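Local coordinates for protein PTHB1 (Homo sapiens, PDB 4YD8) that forms part of the BBSome, a coat complex thought to sort specific membrane proteins to the primary cilium and required for ciliogenesis, at residues Gly145-Val150 with Leu188-Arg193; Ser196-Ser201 with Ile252-Phe257; Arg153-Ile158 with Val167-Ser172. One frame throughout, in Å; residues are numbered along the deposited sequence.

Interaction 1. Residues Gly145-Val150 with Leu188-Arg193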
loop_
_atom_site.group_PDB
_atom_site.type_symbol
_atom_site.label_atom_id
_atom_site.label_comp_id
_atom_site.label_asym_id
_atom_site.label_seq_id
_atom_site.Cartn_x
_atom_site.Cartn_y
_atom_site.Cartn_z
ATOM N N GLY A 145 11.098 -4.674 -2.742
ATOM C CA GLY A 145 11.189 -5.045 -4.138
ATOM C C GLY A 145 12.503 -5.724 -4.419
ATOM O O GLY A 145 13.293 -5.981 -3.505
ATOM N N SER A 146 12.739 -6.026 -5.688
ATOM C CA SER A 146 13.925 -6.770 -6.099
ATOM C C SER A 146 15.113 -5.838 -6.295
ATOM O O SER A 146 15.631 -5.731 -7.408
ATOM C CB SER A 146 13.640 -7.539 -7.391
ATOM O OG SER A 146 13.068 -6.701 -8.386
ATOM N N PHE A 147 15.521 -5.163 -5.222
ATOM C CA PHE A 147 16.606 -4.168 -5.274
ATOM C C PHE A 147 17.815 -4.765 -5.968
ATOM O O PHE A 147 18.213 -5.882 -5.662
ATOM C CB PHE A 147 17.047 -3.700 -3.881
ATOM C CG PHE A 147 15.940 -3.224 -2.981
ATOM C CD1 PHE A 147 14.697 -2.850 -3.476
ATOM C CD2 PHE A 147 16.160 -3.148 -1.614
ATOM C CE1 PHE A 147 13.694 -2.418 -2.624
ATOM C CE2 PHE A 147 15.159 -2.711 -0.752
ATOM C CZ PHE A 147 13.924 -2.344 -1.263
ATOM N N GLY A 148 18.420 -4.018 -6.880
ATOM C CA GLY A 148 19.631 -4.482 -7.523
ATOM C C GLY A 148 19.342 -5.387 -8.700
ATOM O O GLY A 148 20.259 -5.814 -9.384
ATOM N N GLY A 149 18.067 -5.682 -8.941
ATOM C CA GLY A 149 17.694 -6.518 -10.068
ATOM C C GLY A 149 17.798 -8.002 -9.758
ATOM O O GLY A 149 17.769 -8.832 -10.660
ATOM N N VAL A 150 17.939 -8.329 -8.477
ATOM C CA VAL A 150 17.913 -9.712 -8.011
ATOM C C VAL A 150 16.553 -10.339 -8.297
ATOM O O VAL A 150 15.536 -9.749 -8.011
ATOM C CB VAL A 150 18.212 -9.789 -6.501
ATOM C CG1 VAL A 150 19.655 -9.400 -6.246
ATOM C CG2 VAL A 150 17.227 -8.878 -5.678
ATOM N N LEU A 188 7.447 6.790 0.532
ATOM C CA LEU A 188 8.595 6.071 0.003
ATOM C C LEU A 188 8.150 4.944 -0.926
ATOM O O LEU A 188 7.236 4.196 -0.589
ATOM C CB LEU A 188 9.423 5.498 1.156
ATOM C CG LEU A 188 10.655 4.665 0.793
ATOM C CD1 LEU A 188 11.795 5.551 0.270
ATOM C CD2 LEU A 188 11.132 3.858 2.005
ATOM N N ALA A 189 8.794 4.818 -2.080
ATOM C CA ALA A 189 8.454 3.734 -3.008
ATOM C C ALA A 189 9.682 3.280 -3.781
ATOM O O ALA A 189 10.630 4.039 -3.976
ATOM C CB ALA A 189 7.327 4.177 -3.979
ATOM N N TYR A 190 9.673 2.014 -4.180
ATOM C CA TYR A 190 10.734 1.450 -5.005
ATOM C C TYR A 190 10.262 1.276 -6.445
ATOM O O TYR A 190 9.169 0.749 -6.696
ATOM C CB TYR A 190 11.204 0.094 -4.445
ATOM C CG TYR A 190 12.174 -0.622 -5.370
ATOM C CD1 TYR A 190 13.465 -0.139 -5.561
ATOM C CD2 TYR A 190 11.793 -1.767 -6.064
ATOM C CE1 TYR A 190 14.358 -0.777 -6.411
ATOM C CE2 TYR A 190 12.683 -2.415 -6.911
ATOM C CZ TYR A 190 13.964 -1.912 -7.081
ATOM O OH TYR A 190 14.856 -2.537 -7.931
ATOM N N SER A 191 11.081 1.717 -7.393
ATOM C CA SER A 191 10.810 1.492 -8.812
ATOM C C SER A 191 11.705 0.375 -9.340
ATOM O O SER A 191 12.914 0.537 -9.396
ATOM C CB SER A 191 11.041 2.775 -9.617
ATOM O OG SER A 191 11.142 2.492 -11.001
ATOM N N SER A 192 11.126 -0.763 -9.718
ATOM C CA SER A 192 11.950 -1.850 -10.227
ATOM C C SER A 192 12.523 -1.506 -11.599
ATOM O O SER A 192 13.631 -1.924 -11.921
ATOM C CB SER A 192 11.160 -3.165 -10.302
ATOM O OG SER A 192 9.997 -2.986 -11.081
ATOM N N ARG A 193 11.785 -0.730 -12.395
ATOM C CA ARG A 193 12.223 -0.437 -13.758
ATOM C C ARG A 193 13.496 0.404 -13.763
ATOM O O ARG A 193 14.371 0.213 -14.611
ATOM C CB ARG A 193 11.119 0.277 -14.546
#

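Interaction 2. Residues Ser196-Ser201 with Ile252-Phe257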
loop_
_atom_site.group_PDB
_atom_site.type_symbol
_atom_site.label_atom_id
_atom_site.label_comp_id
_atom_site.label_asym_id
_atom_site.label_seq_id
_atom_site.Cartn_x
_atom_site.Cartn_y
_atom_site.Cartn_z
ATOM N N SER A 196 15.353 2.178 -8.392
ATOM C CA SER A 196 15.540 3.389 -7.594
ATOM C C SER A 196 14.500 3.529 -6.494
ATOM O O SER A 196 13.406 2.955 -6.570
ATOM C CB SER A 196 15.497 4.644 -8.480
ATOM O OG SER A 196 16.481 4.596 -9.495
ATOM N N PHE A 197 14.853 4.306 -5.473
ATOM C CA PHE A 197 13.920 4.685 -4.421
ATOM C C PHE A 197 13.389 6.080 -4.685
ATOM O O PHE A 197 14.152 6.992 -5.003
ATOM C CB PHE A 197 14.581 4.646 -3.040
ATOM C CG PHE A 197 15.000 3.270 -2.609
ATOM C CD1 PHE A 197 14.054 2.316 -2.280
ATOM C CD2 PHE A 197 16.335 2.935 -2.527
ATOM C CE1 PHE A 197 14.438 1.044 -1.883
ATOM C CE2 PHE A 197 16.729 1.660 -2.125
ATOM C CZ PHE A 197 15.769 0.719 -1.811
ATOM N N LEU A 198 12.082 6.248 -4.538
ATOM C CA LEU A 198 11.467 7.557 -4.740
ATOM C C LEU A 198 10.892 8.069 -3.430
ATOM O O LEU A 198 10.299 7.312 -2.655
ATOM C CB LEU A 198 10.368 7.477 -5.823
ATOM C CG LEU A 198 10.983 7.476 -7.229
ATOM C CD1 LEU A 198 11.555 6.114 -7.638
ATOM C CD2 LEU A 198 10.006 7.956 -8.237
ATOM N N THR A 199 11.084 9.352 -3.163
ATOM C CA THR A 199 10.428 9.955 -2.026
ATOM C C THR A 199 10.075 11.399 -2.367
ATOM O O THR A 199 10.368 11.865 -3.469
ATOM C CB THR A 199 11.303 9.883 -0.755
ATOM O OG1 THR A 199 10.531 10.290 0.382
ATOM C CG2 THR A 199 12.558 10.777 -0.886
ATOM N N VAL A 200 9.382 12.077 -1.458
ATOM C CA VAL A 200 9.144 13.511 -1.612
ATOM C C VAL A 200 9.561 14.226 -0.333
ATOM O O VAL A 200 9.127 13.857 0.758
ATOM C CB VAL A 200 7.685 13.846 -1.907
ATOM C CG1 VAL A 200 7.565 15.307 -2.369
ATOM C CG2 VAL A 200 7.100 12.875 -2.964
ATOM N N SER A 201 10.386 15.255 -0.472
ATOM C CA SER A 201 10.955 15.934 0.689
ATOM C C SER A 201 10.049 17.043 1.201
ATOM O O SER A 201 9.075 17.417 0.550
ATOM C CB SER A 201 12.325 16.528 0.349
ATOM O OG SER A 201 12.171 17.574 -0.594
ATOM N N ILE A 252 2.998 8.148 -2.775
ATOM C CA ILE A 252 3.575 7.797 -4.071
ATOM C C ILE A 252 3.226 6.351 -4.371
ATOM O O ILE A 252 3.270 5.509 -3.480
ATOM C CB ILE A 252 5.110 7.914 -4.105
ATOM C CG1 ILE A 252 5.576 9.306 -3.747
ATOM C CG2 ILE A 252 5.666 7.525 -5.483
ATOM C CD1 ILE A 252 7.044 9.297 -3.335
ATOM N N CYS A 253 2.900 6.067 -5.623
ATOM C CA CYS A 253 2.577 4.709 -6.055
ATOM C C CYS A 253 3.237 4.474 -7.407
ATOM O O CYS A 253 2.964 5.209 -8.355
ATOM C CB CYS A 253 1.057 4.526 -6.165
ATOM S SG CYS A 253 0.570 2.785 -6.532
ATOM N N ILE A 254 4.099 3.469 -7.519
ATOM C CA ILE A 254 4.725 3.195 -8.817
ATOM C C ILE A 254 4.060 1.994 -9.465
ATOM O O ILE A 254 4.035 0.922 -8.878
ATOM C CB ILE A 254 6.222 2.944 -8.681
ATOM C CG1 ILE A 254 6.893 4.189 -8.068
ATOM C CG2 ILE A 254 6.832 2.614 -10.045
ATOM C CD1 ILE A 254 8.328 3.995 -7.745
ATOM N N VAL A 255 3.532 2.178 -10.675
ATOM C CA VAL A 255 2.790 1.109 -11.360
ATOM C C VAL A 255 3.172 0.969 -12.836
ATOM O O VAL A 255 3.593 1.923 -13.480
ATOM C CB VAL A 255 1.258 1.344 -11.304
ATOM C CG1 VAL A 255 0.772 1.509 -9.884
ATOM C CG2 VAL A 255 0.891 2.559 -12.112
ATOM N N SER A 256 3.001 -0.233 -13.366
ATOM C CA SER A 256 3.104 -0.470 -14.801
ATOM C C SER A 256 2.027 -1.462 -15.233
ATOM O O SER A 256 1.901 -2.541 -14.652
ATOM C CB SER A 256 4.492 -0.994 -15.171
ATOM O OG SER A 256 4.531 -1.397 -16.528
ATOM N N PHE A 257 1.246 -1.093 -16.241
ATOM C CA PHE A 257 0.159 -1.950 -16.712
ATOM C C PHE A 257 0.271 -2.270 -18.204
ATOM O O PHE A 257 1.363 -2.473 -18.735
ATOM C CB PHE A 257 -1.196 -1.294 -16.427
ATOM C CG PHE A 257 -1.547 -1.231 -14.969
ATOM C CD1 PHE A 257 -1.681 -2.388 -14.229
ATOM C CD2 PHE A 257 -1.749 -0.010 -14.343
ATOM C CE1 PHE A 257 -2.006 -2.334 -12.885
ATOM C CE2 PHE A 257 -2.080 0.053 -12.996
ATOM C CZ PHE A 257 -2.207 -1.110 -12.267
#

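Interaction 3. Residues Arg153-Ile158 with Val167-Ser172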
loop_
_atom_site.group_PDB
_atom_site.type_symbol
_atom_site.label_atom_id
_atom_site.label_comp_id
_atom_site.label_asym_id
_atom_site.label_seq_id
_atom_site.Cartn_x
_atom_site.Cartn_y
_atom_site.Cartn_z
ATOM N N ARG A 153 13.220 -12.538 -5.073
ATOM C CA ARG A 153 13.247 -12.151 -3.670
ATOM C C ARG A 153 12.887 -10.674 -3.528
ATOM O O ARG A 153 13.211 -9.857 -4.397
ATOM C CB ARG A 153 14.620 -12.432 -3.059
ATOM C CG ARG A 153 15.725 -11.574 -3.624
ATOM C CD ARG A 153 17.107 -12.063 -3.197
ATOM N NE ARG A 153 18.093 -11.000 -3.390
ATOM C CZ ARG A 153 19.303 -10.981 -2.840
ATOM N NH1 ARG A 153 19.691 -11.977 -2.058
ATOM N NH2 ARG A 153 20.125 -9.963 -3.072
ATOM N N ASP A 154 12.203 -10.340 -2.441
ATOM C CA ASP A 154 11.859 -8.951 -2.143
ATOM C C ASP A 154 12.678 -8.472 -0.956
ATOM O O ASP A 154 12.518 -8.979 0.148
ATOM C CB ASP A 154 10.367 -8.813 -1.854
ATOM C CG ASP A 154 9.532 -8.919 -3.104
ATOM O OD1 ASP A 154 9.920 -8.252 -4.091
ATOM O OD2 ASP A 154 8.514 -9.667 -3.115
ATOM N N LEU A 155 13.561 -7.512 -1.199
ATOM C CA LEU A 155 14.321 -6.882 -0.115
ATOM C C LEU A 155 13.457 -5.769 0.456
ATOM O O LEU A 155 12.497 -5.361 -0.182
ATOM C CB LEU A 155 15.647 -6.342 -0.633
ATOM C CG LEU A 155 16.538 -7.347 -1.372
ATOM C CD1 LEU A 155 17.970 -6.835 -1.442
ATOM C CD2 LEU A 155 16.475 -8.716 -0.720
ATOM N N ILE A 156 13.791 -5.277 1.645
ATOM C CA ILE A 156 12.962 -4.284 2.315
ATOM C C ILE A 156 13.822 -3.068 2.640
ATOM O O ILE A 156 14.987 -3.206 3.021
ATOM C CB ILE A 156 12.323 -4.859 3.603
ATOM C CG1 ILE A 156 11.187 -5.840 3.250
ATOM C CG2 ILE A 156 11.785 -3.755 4.523
ATOM C CD1 ILE A 156 10.748 -6.674 4.429
ATOM N N CYS A 157 13.257 -1.889 2.429
ATOM C CA CYS A 157 13.929 -0.637 2.781
ATOM C C CYS A 157 13.022 0.133 3.714
ATOM O O CYS A 157 11.865 0.413 3.380
ATOM C CB CYS A 157 14.234 0.193 1.542
ATOM S SG CYS A 157 14.918 1.840 1.963
ATOM N N ILE A 158 13.535 0.460 4.895
ATOM C CA ILE A 158 12.766 1.195 5.886
ATOM C C ILE A 158 13.340 2.606 6.011
ATOM O O ILE A 158 14.543 2.766 6.187
ATOM C CB ILE A 158 12.810 0.494 7.271
ATOM C CG1 ILE A 158 12.177 -0.908 7.213
ATOM C CG2 ILE A 158 12.123 1.340 8.342
ATOM C CD1 ILE A 158 12.490 -1.732 8.467
ATOM N N VAL A 167 18.320 -0.730 4.592
ATOM C CA VAL A 167 18.053 -1.793 3.637
ATOM C C VAL A 167 18.337 -3.140 4.268
ATOM O O VAL A 167 19.402 -3.354 4.859
ATOM C CB VAL A 167 18.896 -1.620 2.355
ATOM C CG1 VAL A 167 18.713 -2.809 1.430
ATOM C CG2 VAL A 167 18.530 -0.317 1.646
ATOM N N PHE A 168 17.363 -4.036 4.149
ATOM C CA PHE A 168 17.455 -5.384 4.686
ATOM C C PHE A 168 17.358 -6.404 3.565
ATOM O O PHE A 168 16.404 -6.394 2.789
ATOM C CB PHE A 168 16.346 -5.631 5.715
ATOM C CG PHE A 168 16.459 -4.762 6.939
ATOM C CD1 PHE A 168 15.932 -3.478 6.947
ATOM C CD2 PHE A 168 17.118 -5.224 8.066
ATOM C CE1 PHE A 168 16.060 -2.670 8.069
ATOM C CE2 PHE A 168 17.238 -4.427 9.200
ATOM C CZ PHE A 168 16.705 -3.147 9.196
ATOM N N GLU A 169 18.361 -7.272 3.480
ATOM C CA GLU A 169 18.362 -8.341 2.502
ATOM C C GLU A 169 17.750 -9.568 3.168
ATOM O O GLU A 169 18.465 -10.442 3.660
ATOM C CB GLU A 169 19.785 -8.606 1.992
ATOM C CG GLU A 169 20.378 -7.427 1.226
ATOM C CD GLU A 169 21.802 -7.676 0.747
ATOM O OE1 GLU A 169 22.439 -8.640 1.219
ATOM O OE2 GLU A 169 22.282 -6.903 -0.108
ATOM N N GLN A 170 16.420 -9.586 3.215
ATOM C CA GLN A 170 15.658 -10.632 3.886
ATOM C C GLN A 170 16.170 -10.804 5.323
ATOM O O GLN A 170 16.067 -9.865 6.112
ATOM C CB GLN A 170 15.706 -11.922 3.052
ATOM C CG GLN A 170 15.118 -11.649 1.638
ATOM C CD GLN A 170 15.080 -12.857 0.716
ATOM O OE1 GLN A 170 16.090 -13.526 0.502
ATOM N NE2 GLN A 170 13.905 -13.119 0.131
ATOM N N GLU A 171 16.725 -11.972 5.667
ATOM C CA GLU A 171 17.146 -12.242 7.045
ATOM C C GLU A 171 18.330 -11.401 7.531
ATOM O O GLU A 171 18.667 -11.450 8.711
ATOM C CB GLU A 171 17.533 -13.725 7.225
ATOM C CG GLU A 171 16.367 -14.720 7.078
ATOM C CD GLU A 171 16.059 -15.060 5.622
ATOM O OE1 GLU A 171 16.873 -14.698 4.748
ATOM O OE2 GLU A 171 15.010 -15.689 5.354
ATOM N N SER A 172 18.994 -10.662 6.651
ATOM C CA SER A 172 20.167 -9.916 7.117
ATOM C C SER A 172 20.139 -8.429 6.775
ATOM O O SER A 172 19.644 -8.016 5.727
ATOM C CB SER A 172 21.456 -10.554 6.580
ATOM O OG SER A 172 21.407 -10.743 5.178
HETATM O O HOH W 1 13.598 -8.690 2.614
#

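Interaction 1. Residues Gly145-Val150 with Leu188-Arg193
G145 lies against the ring of Y190, with G145 CA 3.8 Å from Y190 CD2. A side chain at this glycine would run into the tyrosine ring, and the backbone here would also press a CB against the preceding carbonyl O; the position is known to be critical for protein stability. S146 centres an inverse gamma turn, and S146 O comes 3.3 Å from Y190 OH. Next, F147 brings its ring edge to the face of Y190: CD1 sits over the centre of the tyrosine ring, the centroids are 4.8 Å apart and the planes meet at 60°, a T-shaped pair. With CG anti to the backbone N (chi1 172°), the Y190 ring is carried against the edge of F147. G148 N and Y190 OH both hydrogen-bond to D195 OD1, which ties the turn and the tyrosine to one carboxylate. Shortening Y190 to an alanine is likely to leave the edge of F147 without the face it packs on and D195 without its phenolic partner. The pairing joins two successive propeller blades: 145-150 leaves the end of the innermost strand 139-145 of one, Y190 stands on the innermost strand 188-191 of the next, and F147 also packs edge-to-face with F197 of strand 196-200.

Interaction 2. Residues Ser196-Ser201 with Ile252-Phe257
The end of I252 pushes its CD1 up to strand 196-200, 3.6 Å from V200 CG2 and 3.7 Å from T199 CA. That reach comes from an extended side chain: CG1 is anti to the carbonyl carbon (chi1 -58°) and CD1 continues outward with chi2 at 161°, setting the methyl against both the backbone of T199 and the valine branch. On V200 it is CG2, the branch beside the backbone N, that meets it, and the two side chains cross obliquely. The strands are the second of one blade and the first of the next in the seven-bladed propeller; they run roughly antiparallel, at 148°, but their axes come no closer than 8.4 Å and no hydrogen bond links them, as expected where two blades pack face against face. Two residues along, I254 repeats the extended shape, and its CD1 meets L198 CD1 at 3.9 Å. Here the leucine crosses the isoleucine at about a right angle, and one methyl from each makes the touch. V264 of strand 263-268 packs on both L198 and I252. From the other blade, A189 of strand 188-191 lies against both isoleucines, while T199 OG1 turns elsewhere and bonds to P187 O.

Interaction 3. Residues Arg153-Ile158 with Val167-Ser172
I156 and F168 form an antiparallel hydrogen-bonded pair, gripped by two nearly straight bonds: F168 N to I156 O at 2.8 Å and I156 N to F168 O at 3.1 Å. Beside it, C157 and V167 make the non-hydrogen-bonded pair, and V167 CA also offers a CA-H...O contact to I156 O. Strands 155-158 and 167-169 run at 161° to each other as the arms of a beta hairpin, the two middle strands of a four-stranded propeller blade. Past F168 the chain enters a type II' turn from E169 to S172, and the register gives way to a water that donates to D154 O and accepts a weak bond from Q170 N.

On the face of I156, the F168 ring takes I158 CD1 against its CE1, 3.7 Å away. On L155 the two methyls part: CD1 meets E169 CG at 3.6 Å in the modelled conformer of the glutamate, the side chains lying side by side, while CD2 reaches Q170 CG and also lies over one face of the R153 guanidinium. Q170, extended beyond CG, carries its amide across to R153, where Q170 NE2 comes 3.3 Å from R153 CB; that same NE2 is hydrogen-bonded to K89 O, and D154 OD2 to K89 N. In that same conformer E169 makes no salt bridge with R153, although the opposite charges are near enough that some attraction probably acts at a distance. The hairpin is thus held by backbone bonds and apolar packing, with water and K89 satisfying polar groups where the strands end.

All three contacts lie in one part of the seven-bladed propeller that opens the longer BBS9 chain. Interaction 3 is internal to the blade that begins with strand 139-145, and its two segments fall between those of interaction 1 in sequence. Interaction 1 passes from that blade to the next, which begins with strand 188-191, and interaction 2 passes on to the blade beginning with strand 249-255. The centre of interaction 1 is about 10 Å from that of interaction 2 and about 11 Å from that of interaction 3; interactions 2 and 3 have centres about 18 Å apart. Strands 188-191 and 196-200 are sheet neighbours, while a backbone hydrogen bond between G145 and L155 joins interactions 1 and 3. Continuous packing therefore runs round three consecutive blades.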